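Local structure of mitotic checkpoint control protein kinase BUB1 (Drosophila melanogaster, 6JKK) at residues H161-L173 and I194-F208. The protein is a mitotic checkpoint protein associated with kinetochores, whose C-terminal kinase domain, the part described here, probably binds ATP and phosphorylates other proteins. Sequence-based numbering, arbitrary orientation.
Sequences HLSCQMLDIVDHL and ICADPNEVSLQLIDF
His161 projects into the loop 194-200 at one end of a buried contact in the protein kinase fold, where helix 156-175 of the C-lobe backs the small antiparallel sheet of strands 188-190 and 203-205. Its flat ring suits a narrow slot: Ile194 CG2 makes a CH-pi contact over one face, 3.6 Å from the ring centroid, and Pro198 CB lies over the opposite face. Leu162 brings CD2 to Leu203 CD2, two branched apolar ends crossing at about a right angle. Gln165, with both a donor and an acceptor, suits a buried junction. Chi1 of -67° and an extended chain beyond CG carry its amide between the His161 ring and the backbone of Ser202. NE2 donates to His161 ND1 in the imidazole plane (2.9 Å), helping to set the ring's rotation; Ser202 N donates to OE1 almost straight (2.9 Å, 175°), tilted from the carbonyl plane. The unbranched, flexible chain of Met166 lays CG against Leu203 CD2. Asp168 OD2, a carboxylate acceptor, shares a water donor with Asn199 O. Ile169 uses both branches, CD1 on Leu203 CB and CG2 on Leu205 CB. Leu173 reaches Phe208 of the DFG motif, whose Asp207 forms a salt bridge with Lys85. Leu173 CD2 meets Leu205 CD2 at 3.9 Å.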
ATOM      1  N   HIS A 161       6.132 -11.880 -10.395  1.00 12.21           N
ATOM      2  CA  HIS A 161       5.227 -11.046 -11.196  1.00 14.97           C
ATOM      3  C   HIS A 161       4.586  -9.957 -10.340  1.00 20.92           C
ATOM      4  O   HIS A 161       4.536  -8.779 -10.735  1.00 14.18           O
ATOM      5  CB  HIS A 161       4.147 -11.919 -11.842  1.00 13.62           C
ATOM      6  CG  HIS A 161       3.450 -11.276 -13.006  1.00 18.62           C
ATOM      7  ND1 HIS A 161       2.592 -10.208 -12.862  1.00 21.22           N
ATOM      8  CD2 HIS A 161       3.469 -11.569 -14.328  1.00 21.79           C
ATOM      9  CE1 HIS A 161       2.120  -9.861 -14.048  1.00 24.65           C
ATOM     10  NE2 HIS A 161       2.634 -10.674 -14.953  1.00 24.77           N
ATOM     11  N   LEU A 162       4.096 -10.353  -9.167  1.00 17.89           N
ATOM     12  CA  LEU A 162       3.486  -9.419  -8.228  1.00 17.48           C
ATOM     13  C   LEU A 162       4.510  -8.428  -7.668  1.00 15.10           C
ATOM     14  O   LEU A 162       4.192  -7.266  -7.456  1.00 13.97           O
ATOM     15  CB  LEU A 162       2.806 -10.176  -7.080  1.00 15.58           C
ATOM     16  CG  LEU A 162       1.575 -11.014  -7.420  1.00 16.87           C
ATOM     17  CD1 LEU A 162       1.055 -11.745  -6.183  1.00 15.88           C
ATOM     18  CD2 LEU A 162       0.485 -10.129  -8.014  1.00 18.10           C
ATOM     19  N   SER A 163       5.733  -8.889  -7.430  1.00 11.40           N
ATOM     20  CA  SER A 163       6.799  -8.015  -6.942  1.00 14.02           C
ATOM     21  C   SER A 163       7.175  -6.947  -7.967  1.00 15.76           C
ATOM     22  O   SER A 163       7.462  -5.797  -7.619  1.00 14.45           O
ATOM     23  CB  SER A 163       8.034  -8.842  -6.584  1.00 17.13           C
ATOM     24  OG  SER A 163       7.747  -9.724  -5.520  1.00 17.91           O
ATOM     25  N   CYS A 164       7.187  -7.341  -9.234  1.00 12.75           N
ATOM     26  CA  CYS A 164       7.492  -6.425 -10.319  1.00 14.21           C
ATOM     27  C   CYS A 164       6.448  -5.319 -10.353  1.00 20.05           C
ATOM     28  O   CYS A 164       6.771  -4.147 -10.562  1.00 15.58           O
ATOM     29  CB  CYS A 164       7.501  -7.184 -11.645  1.00 26.88           C
ATOM     30  SG  CYS A 164       8.192  -6.261 -13.034  1.00 27.97           S
ATOM     31  N   GLN A 165       5.192  -5.698 -10.152  1.00 14.37           N
ATOM     32  CA  GLN A 165       4.110  -4.726 -10.118  1.00 14.64           C
ATOM     33  C   GLN A 165       4.225  -3.786  -8.928  1.00 13.46           C
ATOM     34  O   GLN A 165       4.054  -2.571  -9.074  1.00 12.03           O
ATOM     35  CB  GLN A 165       2.754  -5.429 -10.069  1.00 13.75           C
ATOM     36  CG  GLN A 165       2.395  -6.206 -11.321  1.00 14.42           C
ATOM     37  CD  GLN A 165       1.047  -6.884 -11.189  1.00 20.87           C
ATOM     38  OE1 GLN A 165       0.061  -6.242 -10.834  1.00 17.22           O
ATOM     39  NE2 GLN A 165       1.000  -8.186 -11.448  1.00 17.59           N
ATOM     40  N   MET A 166       4.491  -4.347  -7.750  1.00 12.95           N
ATOM     41  CA  MET A 166       4.582  -3.539  -6.536  1.00 11.28           C
ATOM     42  C   MET A 166       5.727  -2.549  -6.640  1.00 13.42           C
ATOM     43  O   MET A 166       5.621  -1.422  -6.162  1.00 12.91           O
ATOM     44  CB  MET A 166       4.765  -4.421  -5.294  1.00 12.98           C
ATOM     45  CG  MET A 166       3.508  -5.138  -4.850  1.00  9.81           C
ATOM     46  SD  MET A 166       3.754  -6.034  -3.308  1.00 13.99           S
ATOM     47  CE  MET A 166       4.933  -7.280  -3.852  1.00 12.82           C
ATOM     48  N   LEU A 167       6.827  -2.977  -7.250  1.00 13.46           N
ATOM     49  CA  LEU A 167       7.962  -2.089  -7.470  1.00 10.94           C
ATOM     50  C   LEU A 167       7.564  -0.927  -8.372  1.00 10.69           C
ATOM     51  O   LEU A 167       7.982   0.211  -8.150  1.00 15.28           O
ATOM     52  CB  LEU A 167       9.128  -2.858  -8.097  1.00 13.71           C
ATOM     53  CG  LEU A 167      10.006  -3.628  -7.119  1.00 17.20           C
ATOM     54  CD1 LEU A 167      10.755  -4.739  -7.842  1.00 16.10           C
ATOM     55  CD2 LEU A 167      10.964  -2.673  -6.431  1.00 16.76           C
ATOM     56  N   ASP A 168       6.763  -1.211  -9.395  1.00 11.78           N
ATOM     57  CA  ASP A 168       6.354  -0.165 -10.337  1.00 14.19           C
ATOM     58  C   ASP A 168       5.458   0.844  -9.622  1.00 16.88           C
ATOM     59  O   ASP A 168       5.586   2.053  -9.815  1.00 15.55           O
ATOM     60  CB  ASP A 168       5.610  -0.782 -11.528  1.00 16.41           C
ATOM     61  CG  ASP A 168       5.992  -0.153 -12.861  1.00 25.16           C
ATOM     62  OD1 ASP A 168       7.015   0.569 -12.930  1.00 18.71           O
ATOM     63  OD2 ASP A 168       5.275  -0.415 -13.854  1.00 23.25           O
ATOM     64  N   ILE A 169       4.559   0.342  -8.782  1.00 13.11           N
ATOM     65  CA  ILE A 169       3.623   1.213  -8.068  1.00  8.72           C
ATOM     66  C   ILE A 169       4.347   2.134  -7.082  1.00 10.74           C
ATOM     67  O   ILE A 169       4.056   3.332  -7.004  1.00 11.03           O
ATOM     68  CB  ILE A 169       2.540   0.377  -7.341  1.00 13.83           C
ATOM     69  CG1 ILE A 169       1.634  -0.313  -8.369  1.00 13.21           C
ATOM     70  CG2 ILE A 169       1.711   1.249  -6.414  1.00 17.36           C
ATOM     71  CD1 ILE A 169       0.730  -1.404  -7.779  1.00 16.24           C
ATOM     72  N   VAL A 170       5.299   1.576  -6.341  1.00 10.51           N
ATOM     73  CA  VAL A 170       6.071   2.351  -5.371  1.00 12.98           C
ATOM     74  C   VAL A 170       6.990   3.355  -6.070  1.00 13.95           C
ATOM     75  O   VAL A 170       7.123   4.503  -5.629  1.00 13.61           O
ATOM     76  CB  VAL A 170       6.877   1.407  -4.448  1.00 17.32           C
ATOM     77  CG1 VAL A 170       7.813   2.185  -3.534  1.00 14.96           C
ATOM     78  CG2 VAL A 170       5.923   0.568  -3.629  1.00 14.11           C
ATOM     79  N   ASP A 171       7.626   2.922  -7.160  1.00 16.50           N
ATOM     80  CA  ASP A 171       8.488   3.808  -7.938  1.00 17.93           C
ATOM     81  C   ASP A 171       7.724   5.055  -8.390  1.00 14.79           C
ATOM     82  O   ASP A 171       8.193   6.184  -8.220  1.00 15.44           O
ATOM     83  CB  ASP A 171       9.059   3.056  -9.146  1.00 15.45           C
ATOM     84  CG  ASP A 171      10.292   3.728  -9.737  1.00 23.12           C
ATOM     85  OD1 ASP A 171      11.124   4.263  -8.969  1.00 21.31           O
ATOM     86  OD2 ASP A 171      10.436   3.710 -10.978  1.00 24.13           O
ATOM     87  N   HIS A 172       6.533   4.860  -8.948  1.00 11.04           N
ATOM     88  CA  HIS A 172       5.735   5.997  -9.398  1.00 13.94           C
ATOM     89  C   HIS A 172       5.238   6.841  -8.230  1.00 17.38           C
ATOM     90  O   HIS A 172       5.097   8.057  -8.359  1.00 14.53           O
ATOM     91  CB  HIS A 172       4.556   5.537 -10.260  1.00 14.74           C
ATOM     92  CG  HIS A 172       4.937   5.188 -11.666  1.00 26.12           C
ATOM     93  ND1 HIS A 172       5.442   3.953 -12.018  1.00 29.43           N
ATOM     94  CD2 HIS A 172       4.893   5.912 -12.809  1.00 25.23           C
ATOM     95  CE1 HIS A 172       5.693   3.932 -13.314  1.00 25.33           C
ATOM     96  NE2 HIS A 172       5.363   5.109 -13.819  1.00 30.69           N
ATOM     97  N   LEU A 173       4.970   6.203  -7.092  1.00 13.88           N
ATOM     98  CA  LEU A 173       4.541   6.956  -5.908  1.00 16.56           C
ATOM     99  C   LEU A 173       5.663   7.859  -5.389  1.00 19.19           C
ATOM    100  O   LEU A 173       5.436   9.020  -5.047  1.00 15.05           O
ATOM    101  CB  LEU A 173       4.072   6.008  -4.796  1.00 13.14           C
ATOM    102  CG  LEU A 173       3.480   6.688  -3.557  1.00 13.77           C
ATOM    103  CD1 LEU A 173       2.074   7.194  -3.841  1.00 16.42           C
ATOM    104  CD2 LEU A 173       3.467   5.751  -2.363  1.00 12.74           C
ATOM    105  N   ILE A 194      -4.285 -11.648 -12.821  1.00 21.93           N
ATOM    106  CA  ILE A 194      -3.020 -11.257 -13.453  1.00 29.16           C
ATOM    107  C   ILE A 194      -3.042 -11.575 -14.951  1.00 30.38           C
ATOM    108  O   ILE A 194      -3.635 -12.573 -15.345  1.00 28.41           O
ATOM    109  CB  ILE A 194      -1.823 -11.997 -12.791  1.00 39.10           C
ATOM    110  CG1 ILE A 194      -1.564 -11.462 -11.391  1.00 48.43           C
ATOM    111  CG2 ILE A 194      -0.554 -11.819 -13.573  1.00 39.94           C
ATOM    112  CD1 ILE A 194      -2.409 -12.082 -10.357  1.00 54.42           C
ATOM    113  N   CYS A 195      -2.424 -10.723 -15.777  1.00 35.43           N
ATOM    114  CA  CYS A 195      -2.111 -11.079 -17.168  1.00 38.84           C
ATOM    115  C   CYS A 195      -0.657 -11.518 -17.262  1.00 42.16           C
ATOM    116  O   CYS A 195       0.182 -11.084 -16.476  1.00 46.97           O
ATOM    117  CB  CYS A 195      -2.329  -9.911 -18.130  1.00 39.78           C
ATOM    118  SG  CYS A 195      -3.242  -8.519 -17.466  1.00 62.71           S
ATOM    119  N   ALA A 196      -0.357 -12.371 -18.233  1.00 51.33           N
ATOM    120  CA  ALA A 196       1.007 -12.854 -18.437  1.00 56.10           C
ATOM    121  C   ALA A 196       2.043 -11.743 -18.671  1.00 55.53           C
ATOM    122  O   ALA A 196       3.242 -11.960 -18.478  1.00 60.83           O
ATOM    123  CB  ALA A 196       1.039 -13.855 -19.573  1.00 60.92           C
ATOM    124  N   ASP A 197       1.580 -10.570 -19.098  1.00 47.95           N
ATOM    125  CA  ASP A 197       2.453  -9.416 -19.308  1.00 48.00           C
ATOM    126  C   ASP A 197       2.754  -8.745 -17.969  1.00 39.51           C
ATOM    127  O   ASP A 197       1.848  -8.283 -17.293  1.00 43.29           O
ATOM    128  CB  ASP A 197       1.780  -8.431 -20.269  1.00 56.10           C
ATOM    129  CG  ASP A 197       2.496  -7.102 -20.349  1.00 63.14           C
ATOM    130  OD1 ASP A 197       1.816  -6.063 -20.521  1.00 56.43           O
ATOM    131  OD2 ASP A 197       3.741  -7.097 -20.246  1.00 67.23           O
ATOM    132  N   PRO A 198       4.033  -8.700 -17.571  1.00 45.19           N
ATOM    133  CA  PRO A 198       4.370  -8.162 -16.244  1.00 52.99           C
ATOM    134  C   PRO A 198       3.969  -6.694 -16.016  1.00 52.68           C
ATOM    135  O   PRO A 198       4.017  -6.245 -14.869  1.00 55.36           O
ATOM    136  CB  PRO A 198       5.896  -8.306 -16.189  1.00 51.80           C
ATOM    137  CG  PRO A 198       6.205  -9.438 -17.117  1.00 57.65           C
ATOM    138  CD  PRO A 198       5.192  -9.330 -18.229  1.00 51.72           C
ATOM    139  N   ASN A 199       3.560  -5.982 -17.068  1.00 48.79           N
ATOM    140  CA  ASN A 199       3.394  -4.523 -17.004  1.00 35.27           C
ATOM    141  C   ASN A 199       1.993  -3.974 -16.722  1.00 32.28           C
ATOM    142  O   ASN A 199       1.867  -2.865 -16.195  1.00 33.00           O
ATOM    143  CB  ASN A 199       3.970  -3.855 -18.263  1.00 36.97           C
ATOM    144  CG  ASN A 199       5.458  -4.089 -18.419  1.00 37.50           C
ATOM    145  OD1 ASN A 199       6.169  -4.292 -17.439  1.00 41.05           O
ATOM    146  ND2 ASN A 199       5.938  -4.055 -19.658  1.00 37.47           N
ATOM    147  N   GLU A 200       0.944  -4.709 -17.085  1.00 32.82           N
ATOM    148  CA  GLU A 200      -0.400  -4.268 -16.716  1.00 30.17           C
ATOM    149  C   GLU A 200      -0.586  -4.509 -15.228  1.00 32.55           C
ATOM    150  O   GLU A 200      -0.253  -5.578 -14.706  1.00 31.07           O
ATOM    151  CB  GLU A 200      -1.498  -4.958 -17.540  1.00 40.82           C
ATOM    152  CG  GLU A 200      -2.918  -4.826 -16.994  1.00 47.03           C
ATOM    153  CD  GLU A 200      -3.472  -3.417 -17.091  1.00 59.67           C
ATOM    154  OE1 GLU A 200      -3.950  -3.033 -18.182  1.00 62.08           O
ATOM    155  OE2 GLU A 200      -3.433  -2.693 -16.073  1.00 67.07           O
ATOM    156  N   VAL A 201      -1.093  -3.498 -14.539  1.00 32.44           N
ATOM    157  CA  VAL A 201      -1.215  -3.570 -13.095  1.00 23.86           C
ATOM    158  C   VAL A 201      -2.552  -4.193 -12.694  1.00 28.24           C
ATOM    159  O   VAL A 201      -3.607  -3.833 -13.225  1.00 28.51           O
ATOM    160  CB  VAL A 201      -0.986  -2.178 -12.450  1.00 46.96           C
ATOM    161  CG1 VAL A 201      -0.763  -1.123 -13.522  1.00 44.67           C
ATOM    162  CG2 VAL A 201      -2.134  -1.784 -11.533  1.00 49.47           C
ATOM    163  N   SER A 202      -2.489  -5.162 -11.786  1.00 20.75           N
ATOM    164  CA  SER A 202      -3.692  -5.757 -11.224  1.00 18.31           C
ATOM    165  C   SER A 202      -3.795  -5.439  -9.741  1.00 17.24           C
ATOM    166  O   SER A 202      -4.799  -5.763  -9.100  1.00 15.27           O
ATOM    167  CB  SER A 202      -3.700  -7.268 -11.440  1.00 20.48           C
ATOM    168  OG  SER A 202      -3.682  -7.582 -12.820  1.00 25.85           O
ATOM    169  N   LEU A 203      -2.755  -4.797  -9.209  1.00 17.07           N
ATOM    170  CA  LEU A 203      -2.707  -4.402  -7.802  1.00 13.50           C
ATOM    171  C   LEU A 203      -3.066  -2.934  -7.577  1.00 17.72           C
ATOM    172  O   LEU A 203      -2.905  -2.099  -8.468  1.00 17.99           O
ATOM    173  CB  LEU A 203      -1.304  -4.638  -7.246  1.00 19.17           C
ATOM    174  CG  LEU A 203      -0.957  -5.865  -6.406  1.00 24.33           C
ATOM    175  CD1 LEU A 203      -1.926  -7.024  -6.593  1.00 15.94           C
ATOM    176  CD2 LEU A 203       0.472  -6.288  -6.699  1.00 14.82           C
ATOM    177  N   GLN A 204      -3.526  -2.620  -6.370  1.00 15.25           N
ATOM    178  CA  GLN A 204      -3.804  -1.234  -5.987  1.00 12.48           C
ATOM    179  C   GLN A 204      -3.320  -0.988  -4.565  1.00 14.77           C
ATOM    180  O   GLN A 204      -3.626  -1.761  -3.653  1.00 17.67           O
ATOM    181  CB  GLN A 204      -5.302  -0.938  -6.090  1.00 16.72           C
ATOM    182  CG  GLN A 204      -5.690   0.508  -5.770  1.00 15.70           C
ATOM    183  CD  GLN A 204      -7.180   0.750  -5.912  1.00 20.17           C
ATOM    184  OE1 GLN A 204      -7.931   0.665  -4.939  1.00 20.97           O
ATOM    185  NE2 GLN A 204      -7.617   1.049  -7.129  1.00 15.29           N
ATOM    186  N   LEU A 205      -2.555   0.085  -4.384  1.00 12.67           N
ATOM    187  CA  LEU A 205      -2.077   0.489  -3.062  1.00 11.96           C
ATOM    188  C   LEU A 205      -3.151   1.331  -2.375  1.00 11.16           C
ATOM    189  O   LEU A 205      -3.696   2.260  -2.980  1.00 12.35           O
ATOM    190  CB  LEU A 205      -0.792   1.308  -3.207  1.00 11.86           C
ATOM    191  CG  LEU A 205      -0.104   1.781  -1.925  1.00 15.45           C
ATOM    192  CD1 LEU A 205       0.374   0.591  -1.120  1.00 12.61           C
ATOM    193  CD2 LEU A 205       1.062   2.709  -2.256  1.00 10.93           C
ATOM    194  N   ILE A 206      -3.455   1.006  -1.119  1.00 14.43           N
ATOM    195  CA  ILE A 206      -4.530   1.673  -0.380  1.00 13.13           C
ATOM    196  C   ILE A 206      -4.061   2.151   0.995  1.00 13.52           C
ATOM    197  O   ILE A 206      -2.958   1.806   1.443  1.00 15.51           O
ATOM    198  CB  ILE A 206      -5.719   0.714  -0.162  1.00 16.54           C
ATOM    199  CG1 ILE A 206      -5.317  -0.414   0.799  1.00 12.52           C
ATOM    200  CG2 ILE A 206      -6.201   0.128  -1.494  1.00 14.43           C
ATOM    201  CD1 ILE A 206      -6.472  -1.326   1.271  1.00 14.68           C
ATOM    202  N   ASP A 207      -4.916   2.929   1.661  1.00 12.65           N
ATOM    203  CA  ASP A 207      -4.720   3.323   3.056  1.00 15.74           C
ATOM    204  C   ASP A 207      -3.556   4.291   3.249  1.00 15.66           C
ATOM    205  O   ASP A 207      -2.521   3.936   3.814  1.00 18.34           O
ATOM    206  CB  ASP A 207      -4.581   2.094   3.969  1.00 18.62           C
ATOM    207  CG  ASP A 207      -5.925   1.537   4.414  1.00 34.60           C
ATOM    208  OD1 ASP A 207      -6.001   0.316   4.694  1.00 33.11           O
ATOM    209  OD2 ASP A 207      -6.903   2.311   4.496  1.00 31.55           O
ATOM    210  N   PHE A 208      -3.761   5.521   2.796  1.00 14.40           N
ATOM    211  CA  PHE A 208      -2.754   6.572   2.880  1.00 13.13           C
ATOM    212  C   PHE A 208      -2.910   7.408   4.143  1.00 18.28           C
ATOM    213  O   PHE A 208      -2.549   8.586   4.167  1.00 17.90           O
ATOM    214  CB  PHE A 208      -2.834   7.452   1.634  1.00 14.48           C
ATOM    215  CG  PHE A 208      -2.586   6.697   0.361  1.00 18.08           C
ATOM    216  CD1 PHE A 208      -1.287   6.392  -0.032  1.00 14.69           C
ATOM    217  CD2 PHE A 208      -3.647   6.272  -0.430  1.00 23.18           C
ATOM    218  CE1 PHE A 208      -1.049   5.678  -1.201  1.00 15.95           C
ATOM    219  CE2 PHE A 208      -3.420   5.562  -1.602  1.00 25.16           C
ATOM    220  CZ  PHE A 208      -2.120   5.264  -1.987  1.00 19.03           C
TER
HETATM  221  O   HOH W   1       3.642  -2.743 -13.542  1.00 29.32           O